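Local structure of Blo t 1 allergen (Blomia tropicalis, 5JT8) at residues Tyr253-Asn258 against Asn320-Asn325. The protein is a mite allergen of the papain family, probably a cysteine protease that cleaves proteins once its inhibitory propeptide is removed. Numbering follows the deposited sequence. Where two conformers were deposited one is given.
Sequences YMHGSN and NSLGIN. With NO3 (nitrate ion), chain H.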
loop_
_atom_site.group_PDB
_atom_site.type_symbol
_atom_site.label_atom_id
_atom_site.label_comp_id
_atom_site.label_asym_id
_atom_site.label_seq_id
_atom_site.Cartn_x
_atom_site.Cartn_y
_atom_site.Cartn_z
ATOM N N TYR A 253 2.450 6.850 1.322
ATOM C CA TYR A 253 2.613 6.779 -0.120
ATOM C C TYR A 253 4.077 6.698 -0.451
ATOM O O TYR A 253 4.869 7.504 0.036
ATOM C CB TYR A 253 1.999 7.984 -0.804
ATOM C CG TYR A 253 0.560 7.783 -1.164
ATOM C CD1 TYR A 253 -0.422 7.838 -0.194
ATOM C CD2 TYR A 253 0.183 7.524 -2.476
ATOM C CE1 TYR A 253 -1.738 7.658 -0.516
ATOM C CE2 TYR A 253 -1.144 7.339 -2.808
ATOM C CZ TYR A 253 -2.103 7.409 -1.820
ATOM O OH TYR A 253 -3.432 7.227 -2.124
ATOM N N MET A 254 4.446 5.722 -1.267
ATOM C CA MET A 254 5.845 5.546 -1.568
ATOM C C MET A 254 6.083 5.096 -3.006
ATOM O O MET A 254 5.172 5.074 -3.832
ATOM C CB MET A 254 6.470 4.570 -0.560
ATOM C CG MET A 254 5.577 3.428 -0.159
ATOM S SD MET A 254 5.627 2.157 -1.422
ATOM C CE MET A 254 7.403 1.895 -1.501
ATOM N N HIS A 255 7.333 4.770 -3.304
ATOM C CA HIS A 255 7.733 4.433 -4.655
ATOM C C HIS A 255 7.661 2.910 -4.841
ATOM O O HIS A 255 8.678 2.217 -4.811
ATOM C CB HIS A 255 9.146 4.978 -4.938
ATOM C CG HIS A 255 9.528 4.938 -6.384
ATOM N ND1 HIS A 255 10.625 5.609 -6.883
ATOM C CD2 HIS A 255 8.950 4.320 -7.443
ATOM C CE1 HIS A 255 10.707 5.404 -8.187
ATOM N NE2 HIS A 255 9.706 4.621 -8.549
ATOM N N GLY A 256 6.446 2.396 -5.017
ATOM C CA GLY A 256 6.235 0.960 -5.100
ATOM C C GLY A 256 6.841 0.289 -6.327
ATOM O O GLY A 256 7.192 -0.889 -6.264
ATOM N N SER A 257 6.984 1.027 -7.428
ATOM C CA SER A 257 7.448 0.424 -8.680
ATOM C C SER A 257 8.976 0.323 -8.767
ATOM O O SER A 257 9.508 -0.244 -9.725
ATOM C CB SER A 257 6.902 1.192 -9.892
ATOM O OG SER A 257 7.346 2.536 -9.923
ATOM N N ASN A 258 9.672 0.866 -7.771
ATOM C CA ASN A 258 11.119 0.656 -7.638
ATOM C C ASN A 258 11.462 -0.839 -7.637
ATOM O O ASN A 258 10.793 -1.629 -6.965
ATOM C CB ASN A 258 11.645 1.326 -6.361
ATOM C CG ASN A 258 13.090 0.955 -6.059
ATOM O OD1 ASN A 258 13.375 -0.124 -5.532
ATOM N ND2 ASN A 258 14.010 1.851 -6.388
ATOM N N ASN A 320 14.088 8.704 4.702
ATOM C CA ASN A 320 12.925 8.871 3.836
ATOM C C ASN A 320 13.062 7.975 2.628
ATOM O O ASN A 320 12.867 8.404 1.495
ATOM C CB ASN A 320 12.751 10.336 3.382
ATOM C CG ASN A 320 11.445 10.548 2.609
ATOM O OD1 ASN A 320 10.517 9.729 2.704
ATOM N ND2 ASN A 320 11.382 11.623 1.820
ATOM N N SER A 321 13.475 6.741 2.880
ATOM C CA SER A 321 13.702 5.786 1.817
ATOM C C SER A 321 12.417 5.601 1.005
ATOM O O SER A 321 11.339 5.406 1.572
ATOM C CB SER A 321 14.181 4.452 2.398
ATOM O OG SER A 321 14.322 3.493 1.376
ATOM N N LEU A 322 12.541 5.707 -0.314
ATOM C CA LEU A 322 11.404 5.531 -1.213
ATOM C C LEU A 322 10.220 6.460 -0.912
ATOM O O LEU A 322 9.096 6.129 -1.242
ATOM C CB LEU A 322 10.918 4.077 -1.166
ATOM C CG LEU A 322 11.887 2.995 -1.632
ATOM C CD1 LEU A 322 11.490 1.674 -1.030
ATOM C CD2 LEU A 322 11.897 2.890 -3.161
ATOM N N GLY A 323 10.470 7.594 -0.258
ATOM C CA GLY A 323 9.417 8.553 0.057
ATOM C C GLY A 323 8.396 8.120 1.111
ATOM O O GLY A 323 7.297 8.674 1.187
ATOM N N ILE A 324 8.768 7.145 1.935
ATOM C CA ILE A 324 7.920 6.644 3.016
ATOM C C ILE A 324 7.366 7.751 3.925
ATOM O O ILE A 324 6.201 7.701 4.335
ATOM C CB ILE A 324 8.710 5.627 3.874
ATOM C CG1 ILE A 324 8.739 4.269 3.173
ATOM C CG2 ILE A 324 8.137 5.501 5.297
ATOM C CD1 ILE A 324 9.812 3.341 3.737
ATOM N N ASN A 325 8.194 8.751 4.224
ATOM C CA ASN A 325 7.775 9.864 5.080
ATOM C C ASN A 325 7.014 11.000 4.381
ATOM O O ASN A 325 6.692 12.003 5.015
ATOM C CB ASN A 325 8.998 10.493 5.767
ATOM C CG ASN A 325 9.763 9.516 6.633
ATOM O OD1 ASN A 325 10.314 8.530 6.143
ATOM N ND2 ASN A 325 9.820 9.802 7.938
HETATM N N NO3 H . 17.560 3.147 -5.765
HETATM O O1 NO3 H . 18.550 3.363 -5.000
HETATM O O2 NO3 H . 16.654 4.027 -5.873
HETATM O O3 NO3 H . 17.472 2.066 -6.425
HETATM O O HOH W 1 4.530 8.598 2.400
#
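The carbonyl oxygen of Leu-322 accepts the backbone N-H of His-255, N to O 3.0 Å, through a clearly bent bond with an N-H...O angle of 140°; the donor stands 19° from the carbonyl plane. The same oxygen lies against the side chain of Met-254, whose CB is 3.1 Å from it. Next to it, the carbonyl oxygens of Tyr-253 and Gly-323 come within 2.9 Å of each other, two acceptors that cannot bond directly. A water molecule donates to Tyr-253 O and to Ile-324 O, 2.7 Å from the latter, which probably offsets part of the repulsion. With CG anti to its own carbonyl carbon (chi1 -63°), Leu-322 places its branched end between Met-254 and Asn-258. Its two methyls then divide the work: CD1 meets Met-254 CE at 4.1 Å, the two side chains running side by side, while CD2 presses on Asn-258 CB at 3.6 Å. Within the papain-like fold the contact packs the loop between strands 312-316 and 329-332 against the end of strand 250-254, where the chain makes a type I turn into helix 259-262. Asn-258 is the N-cap of that helix, its OD1 accepting from Phe-261 N. Its CB sits 4.1 Å above the centre of the His-255 imidazole, and Ser-257 OG lies at the edge of that ring, in its plane. ND1 of the same imidazole is hydrogen-bonded to Asp-276 OD2, which helps fix the rotation of the ring. Asn-258 ND2 makes a weak hydrogen bond, 3.5 Å, to O3 of a nitrate ion, probably from the crystallisation liquor, which Ala-273 N also binds.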